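Long-range contacts in putative cytoplasmic protein (Salmonella enterica subsp. enterica serovar Typhimurium, PDB 4IQN), which is of unknown function, an uncharacterised and presumably cytoplasmic protein of the DUF5066 family: residues 8-13 with 169-174; 39-44 with 121-126; 149-154 with 161-166. All blocks are in the same frame, centred on the assembly; numbering follows the deposited sequence.

Contact 1 (8-13 with 169-174) packs two helices on one side of the chain's centre, and contact 2 (39-44 with 121-126) lies on the opposite side, its centre about 27 Å away. Contact 3 (149-154 with 161-166) sits closer to the middle, its centre about 15 Å from that of contact 1 and 16 Å from that of contact 2. Contacts 2 and 3 both reach the four-stranded antiparallel sheet without touching each other. The 161-166 segment of contact 3 runs into helix 166-174, which carries the second segment of contact 1, and Tyr169 CE1 packs 3.9 Å from Arg153 NH2. Along the chain, contacts 2 and 3 follow in series inside the loop that contact 1 closes.

Contact 1: 8-13 with 169-174; sequences LTNLIE and YLYNII
Leu11 and Tyr171 make the heart of this helix-helix contact, their side chains sliding past each other in opposite directions. The leucine sets its CD1 methyl squarely over one face of the phenol ring, 3.9 Å from the centroid and only 9° off the ring normal, a well-formed CH-pi contact. Its CB reaches the far part of the same ring, 3.8 Å from Tyr171 CE2. With CG swung anti to the backbone N (chi1 176°), Leu11 sends its two methyls to different partners. CD1, besides covering the ring, meets Ile174 CD1 at 3.9 Å, while CD2 rests against CB of Leu170, whose side chain runs at about a right angle to that of Leu11. One leucine thus touches three residues of the other helix.

The polar part is less certain. In the modelled conformer of Asn10, Tyr171 OH donates to Asn10 OD1 at 2.6 Å, lying in the carbonyl plane of the amide, on a lone pair. The amide has a second placement, however, so this bond is not assured. The amide oxygen sits at the ring edge while Leu11 CD1 takes a face. Ser7 O is a second acceptor within reach of the hydroxyl, whose one hydrogen is probably shared between the two or alternates with the Asn10 conformer.

The two helices run roughly parallel, their segment axes 10.6 Å apart at closest approach and crossing at 32°. Leu14 extends the apolar patch, touching both Tyr171 and Ile174, and Val167 packs on Leu11 and Leu8. Leu58 of helix 58-61 meets both Ile12 and Leu170, bringing a third helix against the pair.

Contact 2: 39-44 with 121-126; sequences KYRDPQ and RLPALI
Arg41 starts out with CG anti to the backbone N (chi1 -174°), then bends at chi2 (92°) and again at chi3, which folds its guanidinium back over the 121-126 backbone. There Arg41 NE and NH2 both donate to Pro123 O at 2.9 Å, a side-on grip on one atom in which each bond is bent and the oxygen is tilted about 20° out of the guanidinium plane. Two leucines sandwich the group, CB of Leu122 over the centre of one face and CD1 of Leu125 toward the rim of the other.

The backbones are joined as well. Arg41 N donates an almost straight bond to Leu122 O (2.9 Å), and Ala124 N donates to Lys39 O at 3.0 Å, so Tyr40 and Pro123 form a single beta bridge. Leu122 O also takes a bond from a water that in turn accepts from Asp42 N. Just beyond, Asp42 OD1 receives Gln44 N in an Asx turn.

Glu210 forms a salt bridge with Arg41 NH2, which probably offsets the charge of the buried arginine. The contact joins the loop between strands 36-38 and 48-49 to the segment that runs into strand 124-128, an outermost strand of the antiparallel sheet, whose neighbour 135-140 packs Tyr139 against Pro123 and Leu125.

Contact 3: 149-154 with 161-166; sequences YPIARM and LAESSL
A beta hairpin, strands 151-155 and 158-161 at one end of the four-stranded antiparallel sheet, brings Arg153 and Glu163 together just past the strand that carries Leu161. The arginine, extended from CG to NE, meets the carboxylate side-on in a two-pronged salt bridge. Arg153 NE donates to Glu163 OE1 at 3.0 Å, nearly straight (177°), and Arg153 NH2 donates to Glu163 OE2 at 2.8 Å. Both oxygens use their syn lone pairs, and the two flat groups are nearly coplanar. Glu163 gets there by bending at chi2 (87°). Ala162 CB packs alongside the aliphatic chain, 3.6 Å from Arg153 CG, and lies near the guanidinium plane at its edge. Gln134 OE1 takes Arg153 NH1.

Within the hairpin Ala152 and Leu161 form an antiparallel non-hydrogen-bonded pair. Next to it the pairing is broken by a beta bulge in which Ala162 and Glu163 both face Ile151: Ala162 N donates to Ile151 O at 2.7 Å and Ile151 N to Glu163 O at 3.1 Å. Leu161 CD1 packs on Pro150 CB. Ile151 CG1 lies 3.4 Å from C of Ser165, the N-cap of helix 166-174. A water bridges from Tyr149 O to Leu166 N, the first residue of that helix.

Contact 1: 8-13 with 169-174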
ATOM      1  N   LEU C   8       9.054  -0.156 -14.986  1.00 22.45           N
ATOM      2  CA  LEU C   8       9.572   0.271 -13.704  1.00 21.76           C
ATOM      3  C   LEU C   8      10.831   1.132 -13.913  1.00 21.78           C
ATOM      4  O   LEU C   8      11.057   2.113 -13.200  1.00 25.09           O
ATOM      5  CB  LEU C   8       9.882  -0.953 -12.844  1.00 23.85           C
ATOM      6  CG  LEU C   8      10.543  -0.683 -11.498  1.00 22.85           C
ATOM      7  CD1 LEU C   8       9.727   0.297 -10.692  1.00 23.50           C
ATOM      8  CD2 LEU C   8      10.800  -1.978 -10.728  1.00 27.00           C
ATOM      9  N   THR C   9      11.668   0.745 -14.871  1.00 25.21           N
ATOM     10  CA  THR C   9      12.900   1.452 -15.173  1.00 25.43           C
ATOM     11  C   THR C   9      12.609   2.904 -15.558  1.00 25.97           C
ATOM     12  O   THR C   9      13.217   3.850 -15.024  1.00 25.20           O
ATOM     13  CB  THR C   9      13.629   0.735 -16.308  1.00 31.03           C
ATOM     14  OG1 THR C   9      13.983  -0.586 -15.865  1.00 32.82           O
ATOM     15  CG2 THR C   9      14.852   1.513 -16.752  1.00 36.06           C
ATOM     16  N   ASN C  10      11.662   3.078 -16.474  0.50 23.77           N
ATOM     17  CA  ASN C  10      11.237   4.404 -16.870  0.50 26.14           C
ATOM     18  C   ASN C  10      10.680   5.200 -15.688  0.50 24.64           C
ATOM     19  O   ASN C  10      10.980   6.401 -15.510  0.50 26.99           O
ATOM     20  CB  ASN C  10      10.165   4.299 -17.952  0.50 26.51           C
ATOM     21  CG  ASN C  10       9.631   5.652 -18.350  0.50 24.18           C
ATOM     22  OD1 ASN C  10       8.431   5.931 -18.223  0.50 27.71           O
ATOM     23  ND2 ASN C  10      10.524   6.523 -18.783  0.50 36.61           N
ATOM     24  N   LEU C  11       9.851   4.535 -14.890  1.00 23.65           N
ATOM     25  CA  LEU C  11       9.210   5.185 -13.772  1.00 24.48           C
ATOM     26  C   LEU C  11      10.251   5.708 -12.797  1.00 25.12           C
ATOM     27  O   LEU C  11      10.140   6.842 -12.303  1.00 26.55           O
ATOM     28  CB  LEU C  11       8.276   4.219 -13.044  1.00 24.46           C
ATOM     29  CG  LEU C  11       7.638   4.826 -11.794  1.00 25.11           C
ATOM     30  CD1 LEU C  11       6.815   6.059 -12.163  1.00 28.15           C
ATOM     31  CD2 LEU C  11       6.802   3.836 -11.083  1.00 28.16           C
ATOM     32  N   ILE C  12      11.255   4.893 -12.544  1.00 24.91           N
ATOM     33  CA  ILE C  12      12.294   5.237 -11.592  1.00 25.98           C
ATOM     34  C   ILE C  12      13.048   6.483 -12.077  1.00 24.50           C
ATOM     35  O   ILE C  12      13.279   7.386 -11.275  1.00 25.90           O
ATOM     36  CB  ILE C  12      13.211   4.032 -11.291  1.00 28.56           C
ATOM     37  CG1 ILE C  12      12.460   2.983 -10.456  1.00 27.15           C
ATOM     38  CG2 ILE C  12      14.480   4.465 -10.568  1.00 28.42           C
ATOM     39  CD1 ILE C  12      12.030   3.410  -9.061  1.00 28.52           C
ATOM     40  N   GLU C  13      13.335   6.588 -13.389  1.00 25.08           N
ATOM     41  CA  GLU C  13      13.955   7.808 -13.926  1.00 28.82           C
ATOM     42  C   GLU C  13      13.065   9.030 -13.733  1.00 30.01           C
ATOM     43  O   GLU C  13      13.563  10.126 -13.416  1.00 30.77           O
ATOM     44  CB  GLU C  13      14.388   7.623 -15.390  1.00 33.84           C
ATOM     45  CG  GLU C  13      15.488   6.569 -15.562  1.00 35.07           C
ATOM     46  CD  GLU C  13      16.668   6.751 -14.584  1.00 42.88           C
ATOM     47  OE1 GLU C  13      17.491   7.677 -14.795  1.00 45.25           O
ATOM     48  OE2 GLU C  13      16.780   5.973 -13.593  1.00 41.44           O
ATOM     49  N   TYR C 169       0.147   3.432  -9.679  1.00 20.23           N
ATOM     50  CA  TYR C 169      -0.098   4.483  -8.678  1.00 18.22           C
ATOM     51  C   TYR C 169       0.864   5.652  -8.854  1.00 18.17           C
ATOM     52  O   TYR C 169       0.456   6.783  -8.884  1.00 19.53           O
ATOM     53  CB  TYR C 169      -0.025   3.930  -7.254  1.00 16.69           C
ATOM     54  CG  TYR C 169      -0.086   4.983  -6.187  1.00 18.40           C
ATOM     55  CD1 TYR C 169      -1.294   5.577  -5.793  1.00 22.00           C
ATOM     56  CD2 TYR C 169       1.087   5.428  -5.592  1.00 20.68           C
ATOM     57  CE1 TYR C 169      -1.318   6.573  -4.810  1.00 21.84           C
ATOM     58  CE2 TYR C 169       1.063   6.403  -4.612  1.00 20.70           C
ATOM     59  CZ  TYR C 169      -0.127   6.984  -4.238  1.00 20.37           C
ATOM     60  OH  TYR C 169      -0.101   7.957  -3.268  1.00 19.18           O
ATOM     61  N   LEU C 170       2.160   5.359  -8.935  1.00 19.06           N
ATOM     62  CA  LEU C 170       3.145   6.389  -8.975  1.00 20.64           C
ATOM     63  C   LEU C 170       3.172   7.155 -10.273  1.00 20.02           C
ATOM     64  O   LEU C 170       3.405   8.369 -10.237  1.00 22.79           O
ATOM     65  CB  LEU C 170       4.527   5.851  -8.630  1.00 22.78           C
ATOM     66  CG  LEU C 170       4.720   5.522  -7.166  1.00 24.18           C
ATOM     67  CD1 LEU C 170       6.074   4.865  -7.018  1.00 27.53           C
ATOM     68  CD2 LEU C 170       4.651   6.806  -6.330  1.00 26.12           C
ATOM     69  N   TYR C 171       2.944   6.495 -11.419  1.00 20.92           N
ATOM     70  CA  TYR C 171       2.779   7.215 -12.662  1.00 22.08           C
ATOM     71  C   TYR C 171       1.669   8.254 -12.508  1.00 19.55           C
ATOM     72  O   TYR C 171       1.779   9.375 -13.018  1.00 22.10           O
ATOM     73  CB  TYR C 171       2.458   6.281 -13.855  1.00 22.80           C
ATOM     74  CG  TYR C 171       3.648   5.799 -14.644  1.00 21.00           C
ATOM     75  CD1 TYR C 171       4.328   6.633 -15.530  1.00 23.95           C
ATOM     76  CD2 TYR C 171       4.107   4.512 -14.496  1.00 18.78           C
ATOM     77  CE1 TYR C 171       5.411   6.180 -16.244  1.00 25.78           C
ATOM     78  CE2 TYR C 171       5.173   4.051 -15.211  1.00 23.66           C
ATOM     79  CZ  TYR C 171       5.843   4.883 -16.084  1.00 26.34           C
ATOM     80  OH  TYR C 171       6.931   4.397 -16.800  1.00 32.28           O
ATOM     81  N   ASN C 172       0.616   7.896 -11.795  1.00 21.07           N
ATOM     82  CA  ASN C 172      -0.505   8.858 -11.602  1.00 23.16           C
ATOM     83  C   ASN C 172      -0.137  10.014 -10.679  1.00 18.98           C
ATOM     84  O   ASN C 172      -0.401  11.170 -10.974  1.00 21.37           O
ATOM     85  CB  ASN C 172      -1.758   8.169 -11.116  1.00 25.75           C
ATOM     86  CG  ASN C 172      -2.552   7.559 -12.251  1.00 28.30           C
ATOM     87  OD1 ASN C 172      -3.459   8.199 -12.798  1.00 24.97           O
ATOM     88  ND2 ASN C 172      -2.188   6.329 -12.644  1.00 22.89           N
ATOM     89  N   ILE C 173       0.522   9.712  -9.572  1.00 20.20           N
ATOM     90  CA  ILE C 173       1.021  10.768  -8.719  1.00 19.71           C
ATOM     91  C   ILE C 173       1.897  11.755  -9.495  1.00 21.73           C
ATOM     92  O   ILE C 173       1.705  12.977  -9.410  1.00 23.66           O
ATOM     93  CB  ILE C 173       1.841  10.164  -7.568  1.00 19.54           C
ATOM     94  CG1 ILE C 173       0.927   9.409  -6.579  1.00 20.53           C
ATOM     95  CG2 ILE C 173       2.640  11.254  -6.869  1.00 24.02           C
ATOM     96  CD1 ILE C 173      -0.202  10.227  -5.976  1.00 26.24           C
ATOM     97  N   ILE C 174       2.868  11.250 -10.252  1.00 20.50           N
ATOM     98  CA  ILE C 174       3.840  12.123 -10.892  1.00 22.04           C
ATOM     99  C   ILE C 174       3.276  12.861 -12.110  1.00 21.68           C
ATOM    100  O   ILE C 174       3.792  13.900 -12.500  1.00 26.10           O
ATOM    101  CB  ILE C 174       5.166  11.431 -11.211  1.00 22.16           C
ATOM    102  CG1 ILE C 174       5.024  10.487 -12.364  1.00 32.20           C
ATOM    103  CG2 ILE C 174       5.772  10.766  -9.986  1.00 26.59           C
ATOM    104  CD1 ILE C 174       6.339   9.879 -12.742  1.00 36.58           C
TER

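Contact 2: 39-44 with 121-126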
ATOM      1  N   LYS C  39       3.645 -12.231   4.909  1.00 17.72           N
ATOM      2  CA  LYS C  39       2.659 -12.613   3.856  1.00 20.20           C
ATOM      3  C   LYS C  39       1.240 -12.341   4.306  1.00 19.92           C
ATOM      4  O   LYS C  39       0.354 -12.047   3.464  1.00 20.66           O
ATOM      5  CB  LYS C  39       2.783 -14.077   3.435  1.00 22.52           C
ATOM      6  CG  LYS C  39       1.918 -14.441   2.209  1.00 27.54           C
ATOM      7  CD  LYS C  39       2.337 -15.685   1.488  1.00 34.72           C
ATOM      8  CE  LYS C  39       1.392 -15.957   0.300  1.00 40.51           C
ATOM      9  NZ  LYS C  39       1.864 -17.095  -0.523  1.00 50.88           N
ATOM     10  N   TYR C  40       1.000 -12.437   5.611  1.00 20.17           N
ATOM     11  CA  TYR C  40      -0.344 -12.380   6.137  1.00 18.03           C
ATOM     12  C   TYR C  40      -0.535 -11.224   7.093  1.00 19.20           C
ATOM     13  O   TYR C  40       0.420 -10.698   7.680  1.00 20.76           O
ATOM     14  CB  TYR C  40      -0.732 -13.707   6.816  1.00 16.14           C
ATOM     15  CG  TYR C  40      -0.754 -14.831   5.851  1.00 17.47           C
ATOM     16  CD1 TYR C  40      -1.791 -14.965   4.949  1.00 20.46           C
ATOM     17  CD2 TYR C  40       0.324 -15.744   5.772  1.00 21.97           C
ATOM     18  CE1 TYR C  40      -1.781 -15.994   4.017  1.00 21.79           C
ATOM     19  CE2 TYR C  40       0.325 -16.784   4.858  1.00 24.85           C
ATOM     20  CZ  TYR C  40      -0.728 -16.899   3.984  1.00 22.59           C
ATOM     21  OH  TYR C  40      -0.725 -17.919   3.071  1.00 25.59           O
ATOM     22  N   ARG C  41      -1.796 -10.836   7.231  1.00 18.53           N
ATOM     23  CA  ARG C  41      -2.222  -9.804   8.145  1.00 20.85           C
ATOM     24  C   ARG C  41      -1.959 -10.145   9.626  1.00 20.65           C
ATOM     25  O   ARG C  41      -1.600  -9.254  10.438  1.00 20.79           O
ATOM     26  CB  ARG C  41      -3.731  -9.584   7.889  1.00 18.81           C
ATOM     27  CG  ARG C  41      -4.445  -8.458   8.619  1.00 24.04           C
ATOM     28  CD  ARG C  41      -4.514  -7.113   7.924  1.00 21.51           C
ATOM     29  NE  ARG C  41      -4.635  -7.213   6.487  1.00 19.09           N
ATOM     30  CZ  ARG C  41      -5.762  -7.095   5.766  1.00 17.47           C
ATOM     31  NH1 ARG C  41      -6.918  -6.816   6.317  1.00 18.45           N
ATOM     32  NH2 ARG C  41      -5.692  -7.264   4.461  1.00 19.39           N
ATOM     33  N   ASP C  42      -2.161 -11.396   9.998  1.00 19.14           N
ATOM     34  CA  ASP C  42      -2.147 -11.777  11.416  1.00 23.35           C
ATOM     35  C   ASP C  42      -0.736 -11.609  11.997  1.00 24.27           C
ATOM     36  O   ASP C  42       0.192 -12.268  11.528  1.00 22.86           O
ATOM     37  CB  ASP C  42      -2.570 -13.212  11.558  1.00 22.25           C
ATOM     38  CG  ASP C  42      -2.625 -13.683  12.987  1.00 32.23           C
ATOM     39  OD1 ASP C  42      -2.108 -13.056  13.950  1.00 31.32           O
ATOM     40  OD2 ASP C  42      -3.214 -14.728  13.156  1.00 36.26           O
ATOM     41  N   PRO C  43      -0.594 -10.756  13.038  1.00 24.70           N
ATOM     42  CA  PRO C  43       0.749 -10.543  13.552  1.00 29.86           C
ATOM     43  C   PRO C  43       1.450 -11.812  14.003  1.00 29.07           C
ATOM     44  O   PRO C  43       2.670 -11.841  14.071  1.00 31.05           O
ATOM     45  CB  PRO C  43       0.545  -9.653  14.781  1.00 32.88           C
ATOM     46  CG  PRO C  43      -0.751  -8.975  14.575  1.00 32.98           C
ATOM     47  CD  PRO C  43      -1.593  -9.911  13.726  1.00 26.01           C
ATOM     48  N   GLN C  44       0.695 -12.830  14.364  1.00 28.37           N
ATOM     49  CA  GLN C  44       1.301 -14.059  14.897  1.00 37.01           C
ATOM     50  C   GLN C  44       1.684 -15.060  13.824  1.00 31.33           C
ATOM     51  O   GLN C  44       2.314 -16.063  14.122  1.00 29.70           O
ATOM     52  CB  GLN C  44       0.381 -14.691  15.930  1.00 37.28           C
ATOM     53  CG  GLN C  44       0.340 -13.887  17.235  1.00 47.75           C
ATOM     54  CD  GLN C  44      -0.441 -14.586  18.321  1.00 55.58           C
ATOM     55  OE1 GLN C  44      -1.382 -15.316  18.045  1.00 53.61           O
ATOM     56  NE2 GLN C  44      -0.055 -14.359  19.567  1.00 73.07           N
ATOM     57  N   ARG C 121      -6.800 -15.979   6.499  1.00 18.37           N
ATOM     58  CA  ARG C 121      -6.416 -15.829   5.098  1.00 16.81           C
ATOM     59  C   ARG C 121      -6.035 -14.411   4.652  1.00 16.08           C
ATOM     60  O   ARG C 121      -5.470 -14.231   3.593  1.00 18.81           O
ATOM     61  CB  ARG C 121      -7.576 -16.303   4.196  1.00 17.28           C
ATOM     62  CG  ARG C 121      -7.899 -17.780   4.365  1.00 21.34           C
ATOM     63  CD  ARG C 121      -9.193 -18.121   3.650  1.00 22.05           C
ATOM     64  NE  ARG C 121     -10.319 -17.708   4.458  1.00 19.46           N
ATOM     65  CZ  ARG C 121     -11.591 -17.839   4.088  1.00 20.75           C
ATOM     66  NH1 ARG C 121     -11.883 -18.366   2.908  1.00 23.41           N
ATOM     67  NH2 ARG C 121     -12.555 -17.449   4.899  1.00 20.38           N
ATOM     68  N   LEU C 122      -6.356 -13.401   5.454  1.00 17.35           N
ATOM     69  CA  LEU C 122      -6.176 -12.029   5.053  1.00 15.39           C
ATOM     70  C   LEU C 122      -4.691 -11.721   4.763  1.00 15.93           C
ATOM     71  O   LEU C 122      -3.783 -12.121   5.546  1.00 18.84           O
ATOM     72  CB  LEU C 122      -6.739 -11.056   6.073  1.00 17.29           C
ATOM     73  CG  LEU C 122      -8.254 -10.976   6.197  1.00 18.14           C
ATOM     74  CD1 LEU C 122      -8.649 -10.228   7.459  1.00 17.74           C
ATOM     75  CD2 LEU C 122      -8.822 -10.369   4.925  1.00 19.30           C
ATOM     76  N   PRO C 123      -4.442 -11.059   3.636  1.00 16.32           N
ATOM     77  CA  PRO C 123      -3.074 -10.793   3.253  1.00 17.42           C
ATOM     78  C   PRO C 123      -2.472  -9.606   4.029  1.00 16.39           C
ATOM     79  O   PRO C 123      -3.195  -8.755   4.522  1.00 17.16           O
ATOM     80  CB  PRO C 123      -3.177 -10.466   1.790  1.00 15.68           C
ATOM     81  CG  PRO C 123      -4.532  -9.845   1.659  1.00 18.27           C
ATOM     82  CD  PRO C 123      -5.400 -10.619   2.594  1.00 17.10           C
ATOM     83  N   ALA C 124      -1.149  -9.563   4.115  1.00 16.74           N
ATOM     84  CA  ALA C 124      -0.488  -8.395   4.677  1.00 17.33           C
ATOM     85  C   ALA C 124      -0.730  -7.138   3.847  1.00 15.93           C
ATOM     86  O   ALA C 124      -1.049  -7.204   2.653  1.00 16.47           O
ATOM     87  CB  ALA C 124       1.019  -8.646   4.802  1.00 18.64           C
ATOM     88  N   LEU C 125      -0.534  -5.986   4.487  1.00 15.40           N
ATOM     89  CA  LEU C 125      -0.633  -4.703   3.822  1.00 13.88           C
ATOM     90  C   LEU C 125       0.633  -3.893   4.108  1.00 15.72           C
ATOM     91  O   LEU C 125       1.157  -3.954   5.232  1.00 17.33           O
ATOM     92  CB  LEU C 125      -1.836  -3.912   4.354  1.00 16.47           C
ATOM     93  CG  LEU C 125      -3.196  -4.541   4.332  1.00 16.69           C
ATOM     94  CD1 LEU C 125      -4.215  -3.695   5.091  1.00 18.95           C
ATOM     95  CD2 LEU C 125      -3.591  -4.710   2.875  1.00 16.34           C
ATOM     96  N   ILE C 126       1.077  -3.154   3.100  1.00 16.77           N
ATOM     97  CA  ILE C 126       2.146  -2.160   3.223  1.00 17.84           C
ATOM     98  C   ILE C 126       1.543  -0.788   2.912  1.00 17.69           C
ATOM     99  O   ILE C 126       1.031  -0.563   1.802  1.00 18.07           O
ATOM    100  CB  ILE C 126       3.292  -2.442   2.252  1.00 18.66           C
ATOM    101  CG1 ILE C 126       3.929  -3.825   2.484  1.00 18.53           C
ATOM    102  CG2 ILE C 126       4.331  -1.345   2.399  1.00 19.98           C
ATOM    103  CD1 ILE C 126       5.077  -4.118   1.533  1.00 21.44           C
TER
HETATM  104  O   HOH W   1      -3.960 -13.187   8.146  1.00 19.37           O

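Contact 3: 149-154 with 161-166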
ATOM      1  N   TYR C 149       2.661  -6.448  -6.751  1.00 20.66           N
ATOM      2  CA  TYR C 149       1.398  -6.735  -6.080  1.00 17.76           C
ATOM      3  C   TYR C 149       0.382  -5.660  -6.422  1.00 16.31           C
ATOM      4  O   TYR C 149       0.747  -4.544  -6.867  1.00 18.66           O
ATOM      5  CB  TYR C 149       1.578  -6.728  -4.574  1.00 14.92           C
ATOM      6  CG  TYR C 149       2.462  -7.808  -4.007  1.00 16.91           C
ATOM      7  CD1 TYR C 149       2.059  -9.148  -4.005  1.00 16.62           C
ATOM      8  CD2 TYR C 149       3.734  -7.508  -3.488  1.00 18.38           C
ATOM      9  CE1 TYR C 149       2.858 -10.141  -3.461  1.00 18.71           C
ATOM     10  CE2 TYR C 149       4.545  -8.525  -2.948  1.00 19.61           C
ATOM     11  CZ  TYR C 149       4.115  -9.810  -2.946  1.00 19.22           C
ATOM     12  OH  TYR C 149       4.860 -10.848  -2.454  1.00 19.78           O
ATOM     13  N   PRO C 150      -0.907  -5.962  -6.244  1.00 17.47           N
ATOM     14  CA  PRO C 150      -1.933  -4.918  -6.435  1.00 16.97           C
ATOM     15  C   PRO C 150      -1.908  -3.818  -5.395  1.00 16.91           C
ATOM     16  O   PRO C 150      -1.303  -3.993  -4.339  1.00 15.65           O
ATOM     17  CB  PRO C 150      -3.253  -5.682  -6.284  1.00 17.11           C
ATOM     18  CG  PRO C 150      -2.920  -7.134  -6.315  1.00 15.36           C
ATOM     19  CD  PRO C 150      -1.498  -7.219  -5.788  1.00 13.80           C
ATOM     20  N   ILE C 151      -2.577  -2.711  -5.689  1.00 16.51           N
ATOM     21  CA  ILE C 151      -2.858  -1.663  -4.737  1.00 15.29           C
ATOM     22  C   ILE C 151      -4.295  -1.801  -4.261  1.00 16.32           C
ATOM     23  O   ILE C 151      -5.234  -2.035  -5.083  1.00 17.23           O
ATOM     24  CB  ILE C 151      -2.633  -0.271  -5.335  1.00 17.58           C
ATOM     25  CG1 ILE C 151      -1.156  -0.096  -5.721  1.00 18.36           C
ATOM     26  CG2 ILE C 151      -3.131   0.845  -4.414  1.00 17.27           C
ATOM     27  CD1 ILE C 151      -0.162  -0.019  -4.569  1.00 21.65           C
ATOM     28  N   ALA C 152      -4.475  -1.692  -2.957  1.00 15.80           N
ATOM     29  CA  ALA C 152      -5.797  -1.559  -2.370  1.00 16.67           C
ATOM     30  C   ALA C 152      -5.959  -0.192  -1.810  1.00 18.81           C
ATOM     31  O   ALA C 152      -4.988   0.399  -1.300  1.00 20.75           O
ATOM     32  CB  ALA C 152      -6.034  -2.587  -1.291  1.00 17.16           C
ATOM     33  N   ARG C 153      -7.190   0.305  -1.888  1.00 17.89           N
ATOM     34  CA  ARG C 153      -7.563   1.590  -1.322  1.00 17.28           C
ATOM     35  C   ARG C 153      -8.623   1.400  -0.232  1.00 18.77           C
ATOM     36  O   ARG C 153      -9.454   0.511  -0.303  1.00 18.70           O
ATOM     37  CB  ARG C 153      -8.064   2.541  -2.404  1.00 19.53           C
ATOM     38  CG  ARG C 153      -6.954   3.165  -3.214  1.00 19.86           C
ATOM     39  CD  ARG C 153      -7.449   4.150  -4.229  1.00 20.36           C
ATOM     40  NE  ARG C 153      -6.391   4.722  -5.052  1.00 20.07           N
ATOM     41  CZ  ARG C 153      -6.055   6.008  -5.032  1.00 20.98           C
ATOM     42  NH1 ARG C 153      -6.714   6.842  -4.241  1.00 23.74           N
ATOM     43  NH2 ARG C 153      -5.063   6.470  -5.796  1.00 24.61           N
HETATM   44  N   MSE C 154      -8.575   2.233   0.800  1.00 17.69           N
HETATM   45  CA  MSE C 154      -9.591   2.230   1.789  1.00 18.03           C
HETATM   46  C   MSE C 154      -9.969   3.651   2.087  1.00 20.55           C
HETATM   47  O   MSE C 154      -9.136   4.573   2.125  1.00 19.63           O
HETATM   48  CB  MSE C 154      -9.048   1.513   3.003  1.00 18.87           C
HETATM   49  CG  MSE C 154     -10.024   1.351   4.143  1.00 22.16           C
HETATM   50 SE   MSE C 154      -9.098   0.431   5.590  0.75 19.93          SE
HETATM   51  CE  MSE C 154     -10.851   0.292   6.354  1.00 24.76           C
ATOM     52  N   LEU C 161      -9.922  -3.092  -4.218  1.00 18.01           N
ATOM     53  CA  LEU C 161      -8.750  -3.202  -5.047  1.00 17.97           C
ATOM     54  C   LEU C 161      -8.762  -2.072  -6.068  1.00 19.72           C
ATOM     55  O   LEU C 161      -9.770  -1.811  -6.710  1.00 20.35           O
ATOM     56  CB  LEU C 161      -8.632  -4.561  -5.706  1.00 21.33           C
ATOM     57  CG  LEU C 161      -7.223  -5.113  -5.787  1.00 19.01           C
ATOM     58  CD1 LEU C 161      -6.544  -5.273  -4.417  1.00 20.14           C
ATOM     59  CD2 LEU C 161      -7.187  -6.463  -6.500  1.00 22.07           C
ATOM     60  N   ALA C 162      -7.651  -1.376  -6.189  1.00 17.43           N
ATOM     61  CA  ALA C 162      -7.578  -0.171  -6.990  1.00 21.07           C
ATOM     62  C   ALA C 162      -6.539  -0.264  -8.123  1.00 21.91           C
ATOM     63  O   ALA C 162      -6.711  -1.046  -9.057  1.00 22.53           O
ATOM     64  CB  ALA C 162      -7.326   1.011  -6.073  1.00 21.55           C
ATOM     65  N   GLU C 163      -5.451   0.504  -8.067  1.00 21.07           N
ATOM     66  CA  GLU C 163      -4.440   0.454  -9.132  1.00 20.57           C
ATOM     67  C   GLU C 163      -3.821  -0.970  -9.284  1.00 18.31           C
ATOM     68  O   GLU C 163      -3.848  -1.767  -8.335  1.00 18.93           O
ATOM     69  CB  GLU C 163      -3.341   1.473  -8.881  1.00 24.38           C
ATOM     70  CG  GLU C 163      -3.739   2.931  -9.089  1.00 24.64           C
ATOM     71  CD  GLU C 163      -4.346   3.608  -7.891  1.00 24.07           C
ATOM     72  OE1 GLU C 163      -4.783   2.943  -6.933  1.00 23.03           O
ATOM     73  OE2 GLU C 163      -4.411   4.848  -7.941  1.00 26.34           O
ATOM     74  N   SER C 164      -3.324  -1.259 -10.479  1.00 19.44           N
ATOM     75  CA  SER C 164      -2.775  -2.546 -10.810  1.00 18.40           C
ATOM     76  C   SER C 164      -1.531  -2.837 -10.005  1.00 18.89           C
ATOM     77  O   SER C 164      -1.277  -3.963  -9.682  1.00 20.46           O
ATOM     78  CB  SER C 164      -2.439  -2.666 -12.296  1.00 23.44           C
ATOM     79  OG  SER C 164      -1.538  -1.673 -12.760  1.00 22.12           O
ATOM     80  N   SER C 165      -0.812  -1.786  -9.641  1.00 18.89           N
ATOM     81  CA  SER C 165       0.451  -1.907  -8.895  1.00 18.15           C
ATOM     82  C   SER C 165       0.893  -0.544  -8.424  1.00 19.76           C
ATOM     83  O   SER C 165       0.327   0.499  -8.840  1.00 19.67           O
ATOM     84  CB  SER C 165       1.556  -2.487  -9.761  1.00 25.75           C
ATOM     85  OG  SER C 165       2.005  -1.549 -10.724  1.00 26.02           O
ATOM     86  N   LEU C 166       1.940  -0.547  -7.584  1.00 18.14           N
ATOM     87  CA  LEU C 166       2.569   0.691  -7.166  1.00 17.31           C
ATOM     88  C   LEU C 166       3.085   1.498  -8.338  1.00 18.29           C
ATOM     89  O   LEU C 166       3.155   2.737  -8.271  1.00 20.86           O
ATOM     90  CB  LEU C 166       3.702   0.375  -6.190  1.00 18.47           C
ATOM     91  CG  LEU C 166       4.375   1.570  -5.520  1.00 18.25           C
ATOM     92  CD1 LEU C 166       3.395   2.386  -4.719  1.00 23.25           C
ATOM     93  CD2 LEU C 166       5.492   1.019  -4.678  1.00 20.75           C
TER
HETATM   94  O   HOH W   2       2.961  -3.003  -6.446  1.00 24.95           O